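Local coordinates for telomerase reverse transcriptase (Candida tropicalis MYA-3404, PDB 6ZD1), which probably extends chromosome ends as a reverse transcriptase, adding telomeric DNA repeats copied from a template within its own RNA subunit, at residues 590-595 with 621-626; 286-291 with 429-434; 38-43 with 96-101. One frame throughout, in Å; residues are numbered along the deposited sequence.

Contact 1: residues 590-595 with 621-626; sequences KQFYCS and KLTFEA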
loop_
_atom_site.group_PDB
_atom_site.type_symbol
_atom_site.label_atom_id
_atom_site.label_comp_id
_atom_site.label_asym_id
_atom_site.label_seq_id
_atom_site.Cartn_x
_atom_site.Cartn_y
_atom_site.Cartn_z
ATOM N N LYS A 590 -11.478 -11.310 -8.936
ATOM C CA LYS A 590 -11.600 -10.490 -7.738
ATOM C C LYS A 590 -10.591 -10.936 -6.690
ATOM O O LYS A 590 -9.981 -10.100 -6.013
ATOM C CB LYS A 590 -13.029 -10.557 -7.194
ATOM C CG LYS A 590 -13.428 -9.369 -6.329
ATOM C CD LYS A 590 -12.923 -9.538 -4.921
ATOM C CE LYS A 590 -13.032 -8.272 -4.109
ATOM N NZ LYS A 590 -12.411 -8.513 -2.757
ATOM N N GLN A 591 -10.379 -12.250 -6.565
ATOM C CA GLN A 591 -9.309 -12.751 -5.709
ATOM C C GLN A 591 -7.949 -12.254 -6.179
ATOM O O GLN A 591 -7.138 -11.791 -5.369
ATOM C CB GLN A 591 -9.331 -14.277 -5.680
ATOM C CG GLN A 591 -10.390 -14.837 -4.773
ATOM C CD GLN A 591 -10.244 -14.317 -3.360
ATOM O OE1 GLN A 591 -9.241 -14.578 -2.689
ATOM N NE2 GLN A 591 -11.234 -13.557 -2.903
ATOM N N PHE A 592 -7.692 -12.318 -7.490
ATOM C CA PHE A 592 -6.406 -11.870 -8.018
ATOM C C PHE A 592 -6.177 -10.392 -7.735
ATOM O O PHE A 592 -5.073 -9.991 -7.347
ATOM C CB PHE A 592 -6.335 -12.146 -9.520
ATOM C CG PHE A 592 -5.162 -11.497 -10.203
ATOM C CD1 PHE A 592 -3.915 -12.102 -10.190
ATOM C CD2 PHE A 592 -5.307 -10.288 -10.865
ATOM C CE1 PHE A 592 -2.834 -11.511 -10.818
ATOM C CE2 PHE A 592 -4.227 -9.690 -11.492
ATOM C CZ PHE A 592 -2.989 -10.303 -11.469
ATOM N N TYR A 593 -7.215 -9.572 -7.903
ATOM C CA TYR A 593 -7.059 -8.130 -7.730
ATOM C C TYR A 593 -6.707 -7.786 -6.290
ATOM O O TYR A 593 -5.744 -7.053 -6.032
ATOM C CB TYR A 593 -8.339 -7.414 -8.157
ATOM C CG TYR A 593 -8.217 -5.911 -8.211
ATOM C CD1 TYR A 593 -7.796 -5.279 -9.370
ATOM C CD2 TYR A 593 -8.534 -5.123 -7.111
ATOM C CE1 TYR A 593 -7.678 -3.908 -9.432
ATOM C CE2 TYR A 593 -8.419 -3.741 -7.166
ATOM C CZ TYR A 593 -7.991 -3.143 -8.332
ATOM O OH TYR A 593 -7.874 -1.774 -8.412
ATOM N N CYS A 594 -7.467 -8.320 -5.331
ATOM C CA CYS A 594 -7.175 -8.043 -3.928
ATOM C C CYS A 594 -5.838 -8.628 -3.505
ATOM O O CYS A 594 -5.166 -8.066 -2.636
ATOM C CB CYS A 594 -8.287 -8.580 -3.030
ATOM S SG CYS A 594 -9.882 -7.806 -3.311
ATOM N N SER A 595 -5.433 -9.749 -4.106
ATOM C CA SER A 595 -4.168 -10.360 -3.719
ATOM C C SER A 595 -2.982 -9.496 -4.124
ATOM O O SER A 595 -1.946 -9.518 -3.452
ATOM C CB SER A 595 -4.042 -11.753 -4.339
ATOM O OG SER A 595 -2.806 -12.356 -3.989
ATOM N N LYS A 621 -5.047 -3.294 -15.571
ATOM C CA LYS A 621 -4.753 -3.774 -16.920
ATOM C C LYS A 621 -4.564 -5.285 -16.940
ATOM O O LYS A 621 -5.089 -5.969 -17.826
ATOM C CB LYS A 621 -3.513 -3.073 -17.478
ATOM C CG LYS A 621 -3.736 -1.611 -17.835
ATOM C CD LYS A 621 -2.433 -0.907 -18.219
ATOM C CE LYS A 621 -1.976 -1.261 -19.632
ATOM N NZ LYS A 621 -1.277 -2.576 -19.718
ATOM N N LEU A 622 -3.839 -5.829 -15.961
ATOM C CA LEU A 622 -3.682 -7.278 -15.896
ATOM C C LEU A 622 -5.021 -7.968 -15.683
ATOM O O LEU A 622 -5.287 -9.022 -16.273
ATOM C CB LEU A 622 -2.713 -7.655 -14.781
ATOM C CG LEU A 622 -1.263 -7.316 -15.091
ATOM C CD1 LEU A 622 -0.386 -7.703 -13.920
ATOM C CD2 LEU A 622 -0.828 -8.031 -16.360
ATOM N N THR A 623 -5.891 -7.372 -14.867
ATOM C CA THR A 623 -7.193 -7.980 -14.625
ATOM C C THR A 623 -8.035 -7.983 -15.893
ATOM O O THR A 623 -8.636 -9.006 -16.240
ATOM C CB THR A 623 -7.913 -7.246 -13.496
ATOM O OG1 THR A 623 -7.078 -7.222 -12.330
ATOM C CG2 THR A 623 -9.219 -7.953 -13.153
ATOM N N PHE A 624 -8.063 -6.862 -16.619
ATOM C CA PHE A 624 -8.866 -6.807 -17.835
ATOM C C PHE A 624 -8.225 -7.570 -18.984
ATOM O O PHE A 624 -8.941 -8.074 -19.859
ATOM C CB PHE A 624 -9.122 -5.357 -18.232
ATOM C CG PHE A 624 -10.090 -4.663 -17.331
ATOM C CD1 PHE A 624 -11.451 -4.835 -17.499
ATOM C CD2 PHE A 624 -9.644 -3.860 -16.298
ATOM C CE1 PHE A 624 -12.349 -4.207 -16.662
ATOM C CE2 PHE A 624 -10.537 -3.228 -15.458
ATOM C CZ PHE A 624 -11.891 -3.402 -15.638
ATOM N N GLU A 625 -6.894 -7.689 -18.992
ATOM C CA GLU A 625 -6.255 -8.541 -19.989
ATOM C C GLU A 625 -6.726 -9.982 -19.859
ATOM O O GLU A 625 -6.836 -10.693 -20.864
ATOM C CB GLU A 625 -4.731 -8.462 -19.861
ATOM C CG GLU A 625 -4.102 -7.237 -20.517
ATOM C CD GLU A 625 -2.686 -6.968 -20.027
ATOM O OE1 GLU A 625 -2.021 -7.915 -19.552
ATOM O OE2 GLU A 625 -2.243 -5.801 -20.108
ATOM N N ALA A 626 -7.040 -10.425 -18.638
ATOM C CA ALA A 626 -7.586 -11.767 -18.477
ATOM C C ALA A 626 -8.984 -11.860 -19.074
ATOM O O ALA A 626 -9.329 -12.863 -19.707
ATOM C CB ALA A 626 -7.605 -12.153 -16.999
#
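Two helices of the largely helical C-terminal part of the telomerase chain, 582-596 and 609-637, run antiparallel here, and Phe592 and Tyr593 of the first close on Thr623 and Leu622 of the second. The short axes lie 10.2 Å apart at 164°, and the backbones come nearest at Tyr593 and Thr623. The hydroxyl of Thr623 is the centre of the contact: OG1 sits in the plane of both aromatic rings, at the edge of each, 3.6 Å from Tyr593 CD1 and 3.8 Å from Phe592 CD2. It thus meets ring C-H groups rather than either pi face. Its hydrogen bond goes back along its own helix to Ile619 O, which satisfies the oxygen amid apolar neighbours and helps hold the rotation, OG1 beside its own backbone N, that brings OG1 to both ring edges. Phe592 has CG anti to the backbone N (chi1 169°), a setting that extends its ring toward the partner helix, where CE2 also reaches Leu622 CB at 4.2 Å. The side chains of Tyr593 and Thr623 meet at about a right angle. The tyrosine side chain also touches Val616, Ile619 and Leu620, and its OH is hydrogen-bonded to Thr656 of helix 642-664, a third helix that also packs on Cys594 and Phe624. Aromatic edges and aliphatic carbons thus meet round one threonine hydroxyl, in an antiparallel helix pair typical of the helical bundle that forms the C-terminal extension, or thumb, of telomerase.

Contact 2: residues 286-291 with 429-434; sequences QVLQLK and NKIIEV
Val287 and Ile431 meet through methyl groups that their first torsions set in place. In Ile431 the CG1 branch is anti to the carbonyl carbon (chi1 -69°) and the chain is extended at chi2 (166°), which carries CD1 out toward helix 263-298. Val287, with CG1 anti to its own N (chi1 179°), presents its branched end to that methyl. CD1 of Ile431 lies 3.7 Å from Val287 CG1, 3.8 Å from Val287 CB and 3.9 Å from Val287 CG2, so the one methyl rests against the whole fork of the valine. The second branch of the isoleucine is used as well: Ile431 CG2 faces Leu288 CD2 at 4.5 Å, a looser touch made by one terminal methyl of the leucine. Ile431 therefore takes two consecutive residues of the long helix, one with each branch. The backbones stay well separated, the nearest CA atoms, those of Val287 and Ile431, being 8.3 Å apart, and the side chains bridge the gap. Phe360 lies on both Val287 and Leu288; Tyr369 and Val371 of strand 368-372 pack against the valine, and Ile471 and Ile475 of helix 469-484 against the leucine. The contact thus joins helices 263-298 and 428-440 within the reverse transcriptase domain. All three touching residues are buried and meet solely through carbon atoms, which implies that this small contact contributes van der Waals packing and buried apolar surface to a larger core, with no polar bond between the two segments.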
loop_
_atom_site.group_PDB
_atom_site.type_symbol
_atom_site.label_atom_id
_atom_site.label_comp_id
_atom_site.label_asym_id
_atom_site.label_seq_id
_atom_site.Cartn_x
_atom_site.Cartn_y
_atom_site.Cartn_z
ATOM N N GLN A 286 -0.154 19.668 0.918
ATOM C CA GLN A 286 -0.658 20.205 -0.345
ATOM C C GLN A 286 0.212 21.352 -0.850
ATOM O O GLN A 286 0.515 21.429 -2.048
ATOM C CB GLN A 286 -2.102 20.680 -0.191
ATOM C CG GLN A 286 -3.136 19.579 -0.047
ATOM C CD GLN A 286 -4.545 20.140 0.041
ATOM O OE1 GLN A 286 -5.036 20.765 -0.902
ATOM N NE2 GLN A 286 -5.197 19.934 1.180
ATOM N N VAL A 287 0.624 22.252 0.047
ATOM C CA VAL A 287 1.426 23.394 -0.379
ATOM C C VAL A 287 2.818 22.937 -0.794
ATOM O O VAL A 287 3.374 23.422 -1.787
ATOM C CB VAL A 287 1.483 24.451 0.737
ATOM C CG1 VAL A 287 2.338 25.636 0.308
ATOM C CG2 VAL A 287 0.078 24.899 1.103
ATOM N N LEU A 288 3.391 21.981 -0.063
ATOM C CA LEU A 288 4.688 21.441 -0.456
ATOM C C LEU A 288 4.614 20.807 -1.838
ATOM O O LEU A 288 5.524 20.980 -2.659
ATOM C CB LEU A 288 5.174 20.426 0.575
ATOM C CG LEU A 288 5.552 20.970 1.954
ATOM C CD1 LEU A 288 5.933 19.829 2.877
ATOM C CD2 LEU A 288 6.685 21.975 1.849
ATOM N N GLN A 289 3.527 20.086 -2.122
ATOM C CA GLN A 289 3.385 19.446 -3.425
ATOM C C GLN A 289 3.244 20.475 -4.540
ATOM O O GLN A 289 3.777 20.282 -5.639
ATOM C CB GLN A 289 2.188 18.495 -3.417
ATOM C CG GLN A 289 2.128 17.555 -4.614
ATOM C CD GLN A 289 3.293 16.580 -4.656
ATOM O OE1 GLN A 289 3.359 15.642 -3.862
ATOM N NE2 GLN A 289 4.218 16.800 -5.584
ATOM N N LEU A 290 2.533 21.577 -4.279
ATOM C CA LEU A 290 2.370 22.602 -5.305
ATOM C C LEU A 290 3.681 23.325 -5.586
ATOM O O LEU A 290 4.051 23.519 -6.751
ATOM C CB LEU A 290 1.289 23.597 -4.888
ATOM C CG LEU A 290 -0.145 23.094 -5.042
ATOM C CD1 LEU A 290 -1.138 24.194 -4.705
ATOM C CD2 LEU A 290 -0.369 22.573 -6.454
ATOM N N LYS A 291 4.402 23.720 -4.532
ATOM C CA LYS A 291 5.715 24.327 -4.719
ATOM C C LYS A 291 6.634 23.395 -5.494
ATOM O O LYS A 291 7.406 23.839 -6.351
ATOM C CB LYS A 291 6.333 24.673 -3.364
ATOM C CG LYS A 291 5.621 25.777 -2.614
ATOM C CD LYS A 291 5.787 27.097 -3.336
ATOM C CE LYS A 291 5.015 28.203 -2.647
ATOM N NZ LYS A 291 5.037 29.448 -3.463
ATOM N N ASN A 429 4.377 30.433 7.874
ATOM C CA ASN A 429 4.932 30.224 9.207
ATOM C C ASN A 429 4.516 28.872 9.769
ATOM O O ASN A 429 5.351 28.119 10.280
ATOM C CB ASN A 429 4.498 31.346 10.148
ATOM C CG ASN A 429 4.931 31.093 11.585
ATOM O OD1 ASN A 429 6.006 30.542 11.833
ATOM N ND2 ASN A 429 4.089 31.479 12.535
ATOM N N LYS A 430 3.220 28.554 9.696
ATOM C CA LYS A 430 2.756 27.251 10.162
ATOM C C LYS A 430 3.423 26.123 9.384
ATOM O O LYS A 430 3.868 25.133 9.975
ATOM C CB LYS A 430 1.234 27.160 10.046
ATOM C CG LYS A 430 0.624 25.940 10.729
ATOM C CD LYS A 430 0.756 26.033 12.246
ATOM C CE LYS A 430 0.149 24.819 12.940
ATOM N NZ LYS A 430 -1.327 24.728 12.755
ATOM N N ILE A 431 3.523 26.272 8.059
ATOM C CA ILE A 431 4.127 25.234 7.224
ATOM C C ILE A 431 5.558 24.965 7.667
ATOM O O ILE A 431 5.963 23.810 7.850
ATOM C CB ILE A 431 4.062 25.631 5.738
ATOM C CG1 ILE A 431 2.620 25.602 5.238
ATOM C CG2 ILE A 431 4.932 24.711 4.901
ATOM C CD1 ILE A 431 2.441 26.289 3.912
ATOM N N ILE A 432 6.343 26.028 7.859
ATOM C CA ILE A 432 7.714 25.844 8.328
ATOM C C ILE A 432 7.717 25.229 9.722
ATOM O O ILE A 432 8.546 24.365 10.033
ATOM C CB ILE A 432 8.479 27.180 8.300
ATOM C CG1 ILE A 432 8.610 27.696 6.867
ATOM C CG2 ILE A 432 9.854 27.018 8.930
ATOM C CD1 ILE A 432 9.334 26.745 5.943
ATOM N N GLU A 433 6.782 25.647 10.577
ATOM C CA GLU A 433 6.765 25.140 11.944
ATOM C C GLU A 433 6.388 23.666 11.984
ATOM O O GLU A 433 7.022 22.877 12.696
ATOM C CB GLU A 433 5.799 25.962 12.795
ATOM C CG GLU A 433 5.919 25.701 14.286
ATOM C CD GLU A 433 4.973 26.557 15.103
ATOM O OE1 GLU A 433 3.753 26.286 15.083
ATOM O OE2 GLU A 433 5.449 27.508 15.759
ATOM N N VAL A 434 5.372 23.270 11.214
ATOM C CA VAL A 434 4.935 21.877 11.218
ATOM C C VAL A 434 5.987 20.981 10.575
ATOM O O VAL A 434 6.242 19.865 11.047
ATOM C CB VAL A 434 3.568 21.748 10.523
ATOM C CG1 VAL A 434 3.137 20.291 10.438
ATOM C CG2 VAL A 434 2.533 22.567 11.265
#

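Contact 3: residues 38-43 with 96-101; sequences KNVVSR and LDAWGG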
loop_
_atom_site.group_PDB
_atom_site.type_symbol
_atom_site.label_atom_id
_atom_site.label_comp_id
_atom_site.label_asym_id
_atom_site.label_seq_id
_atom_site.Cartn_x
_atom_site.Cartn_y
_atom_site.Cartn_z
ATOM N N LYS A 38 -29.676 -21.460 17.682
ATOM C CA LYS A 38 -29.112 -21.460 19.026
ATOM C C LYS A 38 -28.516 -22.817 19.374
ATOM O O LYS A 38 -27.565 -22.896 20.160
ATOM C CB LYS A 38 -30.185 -21.066 20.043
ATOM C CG LYS A 38 -29.656 -20.844 21.450
ATOM C CD LYS A 38 -30.768 -20.449 22.408
ATOM C CE LYS A 38 -31.400 -19.129 21.998
ATOM N NZ LYS A 38 -32.498 -18.721 22.918
ATOM N N ASN A 39 -29.038 -23.891 18.778
ATOM C CA ASN A 39 -28.458 -25.209 19.009
ATOM C C ASN A 39 -27.058 -25.300 18.419
ATOM O O ASN A 39 -26.149 -25.861 19.042
ATOM C CB ASN A 39 -29.364 -26.292 18.424
ATOM C CG ASN A 39 -28.982 -27.685 18.887
ATOM O OD1 ASN A 39 -28.078 -28.312 18.334
ATOM N ND2 ASN A 39 -29.673 -28.179 19.906
ATOM N N VAL A 40 -26.854 -24.721 17.234
ATOM C CA VAL A 40 -25.538 -24.767 16.612
ATOM C C VAL A 40 -24.580 -23.822 17.321
ATOM O O VAL A 40 -23.443 -24.193 17.635
ATOM C CB VAL A 40 -25.643 -24.439 15.111
ATOM C CG1 VAL A 40 -24.258 -24.403 14.472
ATOM C CG2 VAL A 40 -26.533 -25.451 14.412
ATOM N N VAL A 41 -25.026 -22.595 17.606
ATOM C CA VAL A 41 -24.145 -21.624 18.251
ATOM C C VAL A 41 -23.701 -22.139 19.612
ATOM O O VAL A 41 -22.540 -21.968 20.008
ATOM C CB VAL A 41 -24.838 -20.254 18.361
ATOM C CG1 VAL A 41 -23.950 -19.273 19.106
ATOM C CG2 VAL A 41 -25.178 -19.718 16.980
ATOM N N SER A 42 -24.602 -22.812 20.332
ATOM C CA SER A 42 -24.237 -23.351 21.636
ATOM C C SER A 42 -23.187 -24.442 21.501
ATOM O O SER A 42 -22.225 -24.484 22.276
ATOM C CB SER A 42 -25.475 -23.895 22.350
ATOM O OG SER A 42 -26.464 -22.893 22.496
ATOM N N ARG A 43 -23.337 -25.318 20.506
ATOM C CA ARG A 43 -22.375 -26.402 20.343
ATOM C C ARG A 43 -21.030 -25.891 19.847
ATOM O O ARG A 43 -19.989 -26.459 20.199
ATOM C CB ARG A 43 -22.937 -27.457 19.395
ATOM C CG ARG A 43 -23.989 -28.340 20.039
ATOM C CD ARG A 43 -25.031 -28.774 19.034
ATOM N NE ARG A 43 -24.468 -29.588 17.966
ATOM C CZ ARG A 43 -24.991 -29.674 16.749
ATOM N NH1 ARG A 43 -26.079 -28.981 16.446
ATOM N NH2 ARG A 43 -24.419 -30.444 15.835
ATOM N N LEU A 96 -20.606 -31.436 11.789
ATOM C CA LEU A 96 -20.857 -31.611 10.358
ATOM C C LEU A 96 -22.094 -30.843 9.901
ATOM O O LEU A 96 -22.111 -30.284 8.796
ATOM C CB LEU A 96 -21.000 -33.096 10.020
ATOM C CG LEU A 96 -21.152 -33.411 8.527
ATOM C CD1 LEU A 96 -19.853 -33.150 7.773
ATOM C CD2 LEU A 96 -21.625 -34.837 8.311
ATOM N N ASP A 97 -23.146 -30.819 10.722
ATOM C CA ASP A 97 -24.334 -30.049 10.364
ATOM C C ASP A 97 -24.062 -28.549 10.370
ATOM O O ASP A 97 -24.694 -27.807 9.610
ATOM C CB ASP A 97 -25.492 -30.391 11.304
ATOM C CG ASP A 97 -25.143 -30.180 12.763
ATOM O OD1 ASP A 97 -23.940 -30.187 13.096
ATOM O OD2 ASP A 97 -26.075 -30.014 13.580
ATOM N N ALA A 98 -23.123 -28.085 11.202
ATOM C CA ALA A 98 -22.801 -26.660 11.230
ATOM C C ALA A 98 -22.248 -26.184 9.892
ATOM O O ALA A 98 -22.390 -25.006 9.547
ATOM C CB ALA A 98 -21.811 -26.358 12.355
ATOM N N TRP A 99 -21.600 -27.076 9.137
ATOM C CA TRP A 99 -21.169 -26.787 7.773
ATOM C C TRP A 99 -22.306 -26.883 6.762
ATOM O O TRP A 99 -22.130 -26.459 5.614
ATOM C CB TRP A 99 -20.043 -27.737 7.353
ATOM C CG TRP A 99 -18.839 -27.708 8.249
ATOM C CD1 TRP A 99 -18.661 -28.414 9.402
ATOM C CD2 TRP A 99 -17.637 -26.945 8.058
ATOM N NE1 TRP A 99 -17.430 -28.137 9.945
ATOM C CE2 TRP A 99 -16.782 -27.238 9.140
ATOM C CE3 TRP A 99 -17.204 -26.042 7.080
ATOM C CZ2 TRP A 99 -15.518 -26.661 9.272
ATOM C CZ3 TRP A 99 -15.946 -25.470 7.213
ATOM C CH2 TRP A 99 -15.119 -25.783 8.300
ATOM N N GLY A 100 -23.441 -27.459 7.146
ATOM C CA GLY A 100 -24.583 -27.573 6.256
ATOM C C GLY A 100 -24.394 -28.556 5.120
ATOM O O GLY A 100 -24.744 -28.247 3.975
ATOM N N GLY A 101 -23.847 -29.732 5.406
ATOM C CA GLY A 101 -23.680 -30.730 4.371
ATOM C C GLY A 101 -22.258 -31.236 4.263
ATOM O O GLY A 101 -21.306 -30.466 4.412
#
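Arg43 and Asp97 form a salt bridge in which both terminal guanidinium nitrogens grip a single carboxylate oxygen. NH2 of Arg43 lies 2.8 Å from Asp97 OD2 (N-H...O 153°) and NH1 of Arg43 lies 3.0 Å from the same OD2 (140°), both reaching its syn lone pair with the oxygen almost exactly in the guanidinium plane. A weak bond from Arg43 NH2 to Asp97 OD1, also 2.8 Å, adds the second oxygen, while the two planar groups are turned 34° apart. Beside this ion pair, Val40 CG1 packs on Ala98 CB at 3.8 Å. The contact docks helix 36-50 on the loop between helices 79-93 and 104-117, a loop that belongs to the telomerase RNA-binding domain. One turn back on its own helix, Asn39 OD1 accepts from Arg43 NH1 at 2.8 Å, a bond tilted from the guanidinium plane, which gives NH1 a second partner and helps hold the group toward Asp97. The bends at chi2 and chi3 of Arg43 leave the guanidinium within range of both. On the loop side, Gly100 N bonds to Asp97 O, and Ala98 O accepts from Tyr163 OH. Farther out, Trp99 is anchored through NE1 to Leu94 O and forms a cation-pi pair with Lys105.

Overall arrangement
The three contacts lie in separate parts of one chain and none touches another. They follow in series: contact 3 closes before contact 2 opens, and contact 2 before contact 1. Contact 3, near the N-terminus, whose 96-101 side belongs to the RNA-binding domain, has its centre 38 Å from that of the chain; contact 2, in the reverse transcriptase domain, is 25 Å from it and contact 1, in the C-terminal helices, 16 Å. Contact 2 lies across the chain's centre from both others, its centre 59 Å from contact 3 and 38 Å from contact 1; contacts 1 and 3 are 35 Å apart. The structure is the apo form; all three contacts are internal to the protein.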